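Rho guanine nucleotide exchange factor 12 (Homo sapiens, PDB 1TXD) acts as a guanine nucleotide exchange factor for the small GTPase RhoA, here represented by its tandem DH and PH domains. Local coordinates at residues Gln8-Ser11 with Arg12-Leu16; Gln288-Asp292 with Arg293-Arg297. The protein carries 1 engineered substitution. All coordinates share one frame; numbering follows the deposited sequence.

Interaction 1 (Gln8-Ser11 with Arg12-Leu16); sequences QLVS and REVLL
Val10 and Val14 meet across a short turn near the N terminus, where the chain leaves one small helix and starts another. From Val10, CG1 reaches CG1 of Val14 at 4.1 Å, the two branched side chains crossing at roughly a right angle. That methyl stands anti to the backbone N (chi1 -166°), and Val14 turns its own CG1 the same way, which brings the two methyls together. CB of Val10 also lies 4.3 Å from CD1 of Leu15, so the valine leans on two residues of the following turn.

Ser11 comes next and supplies the polar half of the contact. Its carbonyl O receives two weak backbone bonds, from Val14 N at 3.3 Å and from Leu15 N at 3.4 Å, a forked acceptance that ties the residue to the first turn of helix 12-15. The hydroxyl rests against the side chain three residues on, OG being 3.4 Å from CB of Val14.

Around this largely exposed turn, Leu15 folds back on Trp6 and Gln7 of helix 6-9, while Val10, the buried member, packs on Val97 in a loop. Leu15 thus brings helix 12-15 into contact with helix 6-9, ahead of the long helix 20-57.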
ATOM      1  N   GLN A   8     -12.931  17.155 -32.086  1.00 66.89           N
ATOM      2  CA  GLN A   8     -12.979  18.613 -31.973  1.00 66.03           C
ATOM      3  C   GLN A   8     -11.688  19.279 -32.456  1.00 64.36           C
ATOM      4  O   GLN A   8     -11.743  20.295 -33.149  1.00 65.08           O
ATOM      5  CB  GLN A   8     -13.251  19.017 -30.516  1.00 66.46           C
ATOM      6  CG  GLN A   8     -13.274  20.531 -30.248  1.00 66.99           C
ATOM      7  CD  GLN A   8     -14.352  21.275 -31.036  1.00 67.20           C
ATOM      8  OE1 GLN A   8     -14.043  22.193 -31.794  1.00 67.86           O
ATOM      9  NE2 GLN A   8     -15.613  20.877 -30.863  1.00 66.72           N
ATOM     10  N   LEU A   9     -10.540  18.731 -32.072  1.00 61.76           N
ATOM     11  CA  LEU A   9      -9.270  19.199 -32.616  1.00 60.04           C
ATOM     12  C   LEU A   9      -9.318  19.146 -34.140  1.00 57.89           C
ATOM     13  O   LEU A   9      -9.426  20.187 -34.795  1.00 58.14           O
ATOM     14  CB  LEU A   9      -8.077  18.365 -32.099  1.00 60.39           C
ATOM     15  CG  LEU A   9      -7.472  18.701 -30.722  1.00 60.81           C
ATOM     16  CD1 LEU A   9      -6.492  17.608 -30.239  1.00 60.92           C
ATOM     17  CD2 LEU A   9      -6.785  20.071 -30.748  1.00 60.92           C
ATOM     18  N   VAL A  10      -9.291  17.928 -34.688  1.00 55.02           N
ATOM     19  CA  VAL A  10      -9.045  17.718 -36.124  1.00 53.03           C
ATOM     20  C   VAL A  10     -10.123  18.321 -36.997  1.00 51.09           C
ATOM     21  O   VAL A  10     -11.313  18.225 -36.674  1.00 50.86           O
ATOM     22  CB  VAL A  10      -8.980  16.217 -36.525  1.00 52.74           C
ATOM     23  CG1 VAL A  10      -8.380  16.072 -37.931  1.00 52.75           C
ATOM     24  CG2 VAL A  10      -8.188  15.395 -35.515  1.00 52.74           C
ATOM     25  N   SER A  11      -9.701  18.910 -38.115  1.00 48.79           N
ATOM     26  CA  SER A  11     -10.643  19.335 -39.140  1.00 47.24           C
ATOM     27  C   SER A  11     -11.536  18.135 -39.510  1.00 45.87           C
ATOM     28  O   SER A  11     -11.045  17.012 -39.618  1.00 46.89           O
ATOM     29  CB  SER A  11      -9.903  19.922 -40.359  1.00 47.05           C
ATOM     30  OG  SER A  11      -9.501  18.938 -41.297  1.00 47.12           O
ATOM     31  N   ARG A  12     -12.843  18.362 -39.658  1.00 43.42           N
ATOM     32  CA  ARG A  12     -13.794  17.303 -40.050  1.00 41.07           C
ATOM     33  C   ARG A  12     -13.494  16.725 -41.436  1.00 38.31           C
ATOM     34  O   ARG A  12     -13.879  15.595 -41.743  1.00 38.41           O
ATOM     35  CB  ARG A  12     -15.234  17.832 -40.063  1.00 40.97           C
ATOM     36  CG  ARG A  12     -15.719  18.423 -38.752  1.00 42.24           C
ATOM     37  CD  ARG A  12     -17.228  18.438 -38.588  1.00 42.55           C
ATOM     38  NE  ARG A  12     -17.897  19.273 -39.587  1.00 43.87           N
ATOM     39  CZ  ARG A  12     -19.176  19.664 -39.525  1.00 44.43           C
ATOM     40  NH1 ARG A  12     -19.948  19.314 -38.498  1.00 44.80           N
ATOM     41  NH2 ARG A  12     -19.686  20.413 -40.497  1.00 43.59           N
ATOM     42  N   GLU A  13     -12.811  17.514 -42.262  1.00 35.03           N
ATOM     43  CA  GLU A  13     -12.585  17.190 -43.667  1.00 32.05           C
ATOM     44  C   GLU A  13     -11.325  16.359 -43.889  1.00 29.85           C
ATOM     45  O   GLU A  13     -10.999  15.997 -45.022  1.00 29.25           O
ATOM     46  CB  GLU A  13     -12.521  18.494 -44.459  1.00 32.03           C
ATOM     47  CG  GLU A  13     -13.888  18.991 -44.938  1.00 32.55           C
ATOM     48  CD  GLU A  13     -14.583  19.942 -43.975  1.00 32.49           C
ATOM     49  OE1 GLU A  13     -14.121  20.068 -42.815  1.00 33.11           O
ATOM     50  OE2 GLU A  13     -15.596  20.571 -44.383  1.00 31.81           O
ATOM     51  N   VAL A  14     -10.581  16.103 -42.806  1.00 27.72           N
ATOM     52  CA  VAL A  14      -9.399  15.216 -42.844  1.00 25.01           C
ATOM     53  C   VAL A  14      -9.757  13.899 -42.143  1.00 21.57           C
ATOM     54  O   VAL A  14      -9.183  12.839 -42.431  1.00 18.80           O
ATOM     55  CB  VAL A  14      -8.137  15.947 -42.242  1.00 25.73           C
ATOM     56  CG1 VAL A  14      -7.097  14.977 -41.631  1.00 24.87           C
ATOM     57  CG2 VAL A  14      -7.517  16.858 -43.331  1.00 26.66           C
ATOM     58  N   LEU A  15     -10.733  14.003 -41.244  1.00 18.50           N
ATOM     59  CA  LEU A  15     -11.383  12.878 -40.594  1.00 17.47           C
ATOM     60  C   LEU A  15     -12.099  11.967 -41.586  1.00 14.26           C
ATOM     61  O   LEU A  15     -12.294  10.777 -41.325  1.00 13.03           O
ATOM     62  CB  LEU A  15     -12.444  13.429 -39.616  1.00 19.16           C
ATOM     63  CG  LEU A  15     -12.515  12.922 -38.185  1.00 21.53           C
ATOM     64  CD1 LEU A  15     -11.184  12.675 -37.564  1.00 23.51           C
ATOM     65  CD2 LEU A  15     -13.273  13.913 -37.291  1.00 24.32           C
ATOM     66  N   LEU A  16     -12.529  12.543 -42.696  1.00 12.71           N
ATOM     67  CA  LEU A  16     -13.237  11.780 -43.739  1.00 12.94           C
ATOM     68  C   LEU A  16     -12.326  10.739 -44.317  1.00 10.40           C
ATOM     69  O   LEU A  16     -12.766   9.668 -44.691  1.00  9.24           O
ATOM     70  CB  LEU A  16     -13.712  12.663 -44.862  1.00 13.03           C
ATOM     71  CG  LEU A  16     -15.113  13.198 -44.734  1.00 14.52           C
ATOM     72  CD1 LEU A  16     -15.339  14.135 -45.890  1.00 15.08           C
ATOM     73  CD2 LEU A  16     -16.161  12.081 -44.705  1.00 15.70           C
TER

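Interaction 2 (Gln288-Asp292 with Arg293-Arg297)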
ATOM      1  N   GLN A 288      -4.118  -9.647  25.000  1.00 55.89           N
ATOM      2  CA  GLN A 288      -5.523  -9.634  25.435  1.00 56.52           C
ATOM      3  C   GLN A 288      -6.230  -8.344  25.011  1.00 57.10           C
ATOM      4  O   GLN A 288      -5.760  -7.248  25.331  1.00 57.15           O
ATOM      5  CB  GLN A 288      -5.601  -9.774  26.967  1.00 56.72           C
ATOM      6  CG  GLN A 288      -6.307 -11.042  27.469  1.00 56.74           C
ATOM      7  CD  GLN A 288      -6.675 -10.972  28.953  1.00 56.78           C
ATOM      8  OE1 GLN A 288      -5.814 -10.720  29.798  1.00 56.74           O
ATOM      9  NE2 GLN A 288      -7.948 -11.197  29.265  1.00 55.99           N
ATOM     10  N   LYS A 289      -7.363  -8.479  24.313  1.00 57.98           N
ATOM     11  CA  LYS A 289      -8.153  -7.316  23.849  1.00 58.71           C
ATOM     12  C   LYS A 289      -8.977  -6.686  24.984  1.00 58.81           C
ATOM     13  O   LYS A 289     -10.123  -7.079  25.218  1.00 58.54           O
ATOM     14  CB  LYS A 289      -9.088  -7.704  22.676  1.00 59.03           C
ATOM     15  CG  LYS A 289      -8.482  -7.510  21.277  1.00 59.56           C
ATOM     16  CD  LYS A 289      -9.495  -7.734  20.138  1.00 59.41           C
ATOM     17  CE  LYS A 289      -8.819  -7.585  18.761  1.00 59.66           C
ATOM     18  NZ  LYS A 289      -9.609  -6.799  17.770  1.00 58.83           N
ATOM     19  N   GLN A 290      -8.392  -5.703  25.670  1.00 59.23           N
ATOM     20  CA  GLN A 290      -9.063  -4.993  26.764  1.00 59.51           C
ATOM     21  C   GLN A 290      -9.361  -3.548  26.364  1.00 59.54           C
ATOM     22  O   GLN A 290      -8.529  -2.657  26.564  1.00 59.96           O
ATOM     23  CB  GLN A 290      -8.192  -5.016  28.023  1.00 59.72           C
ATOM     24  CG  GLN A 290      -8.167  -6.374  28.740  1.00 59.87           C
ATOM     25  CD  GLN A 290      -8.855  -6.358  30.102  1.00 59.73           C
ATOM     26  OE1 GLN A 290      -9.734  -5.532  30.357  1.00 59.62           O
ATOM     27  NE2 GLN A 290      -8.455  -7.275  30.973  1.00 59.56           N
ATOM     28  N   ASP A 291     -10.561  -3.323  25.825  1.00 59.26           N
ATOM     29  CA  ASP A 291     -10.930  -2.051  25.189  1.00 58.72           C
ATOM     30  C   ASP A 291      -9.926  -1.725  24.069  1.00 58.64           C
ATOM     31  O   ASP A 291      -9.773  -2.525  23.136  1.00 58.02           O
ATOM     32  CB  ASP A 291     -11.053  -0.907  26.215  1.00 58.67           C
ATOM     33  CG  ASP A 291     -12.231  -1.079  27.163  1.00 58.30           C
ATOM     34  OD1 ASP A 291     -13.245  -1.702  26.782  1.00 58.02           O
ATOM     35  OD2 ASP A 291     -12.235  -0.601  28.315  1.00 57.74           O
ATOM     36  N   ASP A 292      -9.232  -0.586  24.167  1.00 58.45           N
ATOM     37  CA  ASP A 292      -8.276  -0.163  23.137  1.00 58.28           C
ATOM     38  C   ASP A 292      -6.944  -0.926  23.201  1.00 57.76           C
ATOM     39  O   ASP A 292      -6.322  -1.180  22.173  1.00 57.70           O
ATOM     40  CB  ASP A 292      -7.994   1.346  23.247  1.00 58.29           C
ATOM     41  CG  ASP A 292      -9.164   2.203  22.784  1.00 58.65           C
ATOM     42  OD1 ASP A 292     -10.030   1.697  22.039  1.00 59.19           O
ATOM     43  OD2 ASP A 292      -9.296   3.403  23.115  1.00 59.17           O
ATOM     44  N   ARG A 293      -6.519  -1.289  24.407  1.00 57.00           N
ATOM     45  CA  ARG A 293      -5.161  -1.773  24.636  1.00 56.30           C
ATOM     46  C   ARG A 293      -4.947  -3.212  24.171  1.00 55.04           C
ATOM     47  O   ARG A 293      -5.889  -3.930  23.832  1.00 54.63           O
ATOM     48  CB  ARG A 293      -4.796  -1.664  26.126  1.00 56.81           C
ATOM     49  CG  ARG A 293      -4.985  -0.287  26.754  1.00 57.77           C
ATOM     50  CD  ARG A 293      -5.065  -0.321  28.282  1.00 58.64           C
ATOM     51  NE  ARG A 293      -5.681   0.885  28.839  1.00 59.27           N
ATOM     52  CZ  ARG A 293      -6.042   1.035  30.112  1.00 59.95           C
ATOM     53  NH1 ARG A 293      -5.860   0.058  31.003  1.00 60.14           N
ATOM     54  NH2 ARG A 293      -6.590   2.171  30.505  1.00 60.20           N
ATOM     55  N   LEU A 294      -3.679  -3.606  24.160  1.00 53.85           N
ATOM     56  CA  LEU A 294      -3.261  -4.971  23.880  1.00 53.34           C
ATOM     57  C   LEU A 294      -2.242  -5.340  24.947  1.00 52.90           C
ATOM     58  O   LEU A 294      -1.101  -4.872  24.905  1.00 51.94           O
ATOM     59  CB  LEU A 294      -2.607  -5.080  22.498  1.00 53.19           C
ATOM     60  CG  LEU A 294      -3.491  -4.877  21.269  1.00 53.25           C
ATOM     61  CD1 LEU A 294      -2.629  -4.982  20.010  1.00 53.09           C
ATOM     62  CD2 LEU A 294      -4.664  -5.861  21.229  1.00 52.81           C
ATOM     63  N   VAL A 295      -2.644  -6.196  25.886  1.00 52.73           N
ATOM     64  CA  VAL A 295      -1.890  -6.377  27.127  1.00 52.04           C
ATOM     65  C   VAL A 295      -0.871  -7.511  27.043  1.00 51.31           C
ATOM     66  O   VAL A 295      -1.177  -8.602  26.576  1.00 50.77           O
ATOM     67  CB  VAL A 295      -2.817  -6.607  28.336  1.00 52.25           C
ATOM     68  CG1 VAL A 295      -2.137  -6.125  29.611  1.00 52.49           C
ATOM     69  CG2 VAL A 295      -4.160  -5.896  28.150  1.00 52.25           C
ATOM     70  N   LEU A 296       0.350  -7.214  27.481  1.00 51.14           N
ATOM     71  CA  LEU A 296       1.408  -8.197  27.639  1.00 51.77           C
ATOM     72  C   LEU A 296       1.555  -8.518  29.137  1.00 52.55           C
ATOM     73  O   LEU A 296       2.138  -7.730  29.890  1.00 52.31           O
ATOM     74  CB  LEU A 296       2.720  -7.651  27.075  1.00 51.57           C
ATOM     75  CG  LEU A 296       3.816  -8.683  26.781  1.00 52.13           C
ATOM     76  CD1 LEU A 296       3.464  -9.536  25.566  1.00 52.24           C
ATOM     77  CD2 LEU A 296       5.175  -8.006  26.594  1.00 51.94           C
ATOM     78  N   ARG A 297       1.002  -9.664  29.555  1.00 52.95           N
ATOM     79  CA  ARG A 297       1.022 -10.106  30.961  1.00 53.31           C
ATOM     80  C   ARG A 297       0.949 -11.644  31.103  1.00 53.50           C
ATOM     81  O   ARG A 297       0.992 -12.369  30.106  1.00 52.93           O
ATOM     82  CB  ARG A 297      -0.121  -9.434  31.736  1.00 53.44           C
ATOM     83  CG  ARG A 297      -1.512  -9.718  31.183  1.00 53.52           C
ATOM     84  CD  ARG A 297      -2.623  -9.488  32.189  1.00 53.70           C
ATOM     85  NE  ARG A 297      -3.163 -10.746  32.700  1.00 54.26           N
ATOM     86  CZ  ARG A 297      -3.906 -10.864  33.798  1.00 54.03           C
ATOM     87  NH1 ARG A 297      -4.222  -9.799  34.528  1.00 54.26           N
ATOM     88  NH2 ARG A 297      -4.342 -12.064  34.164  1.00 53.72           N
TER
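Val295 lies across the base of a beta hairpin, its CG2 methyl 3.5 Å from the backbone O of Gln288 and 4.1 Å from CG of Gln290. With CG2 set beside its own backbone N and CG1 anti to that N (chi1 -152°), the valine directs one methyl at the facing strand; the Gln290 chain, bent at chi2, crosses it obliquely. This is the closer-packed part of the contact. Alongside it the strands are joined by a weak pair of backbone bonds, Val295 N to Gln288 O at 3.3 Å and Gln288 N to Val295 O at 3.5 Å. On the other face of the sheet Lys289 runs beside Leu294, CG to CD2 4.2 Å, and the buried leucine packs on Tyr227 and Arg230 of helix 191-230.

Toward solvent the grip slackens: Gln288 OE1 comes no nearer to Arg297 than 3.9 Å, at NE, with the amide and guanidinium planes 70° apart. The tip, though Asp291 and Asp292 are exposed, is closed by Arg293 N bonding to Gln290 O at 3.3 Å, the donor standing well above the carbonyl plane.

Two antiparallel strands linked by a type II' turn from Gln290 to Arg293 make a two-residue beta hairpin, here one of the strand connections in the beta sandwich of the PH domain.

How the interactions relate
Both examples show neighbouring segments closing on themselves, and in each the two segments follow one another without a gap, round a turn. From the N terminus, interaction 1 comes first, turning the chain from helix 6-9 into helix 12-15 before the long helices of the DH bundle begin. Far along the chain, interaction 2 closes the hairpin of strands 283-290 and 293-295 in the PH domain. The two are in series, neither nesting nor crossing. Their centres lie about 69 Å apart, on opposite sides of the chain's centre, and they do not touch. Interaction 2 borders the junction between domains, since strand 293-295 pairs with strand 231-232, directly after helix 191-230; interaction 1 stays at the far end.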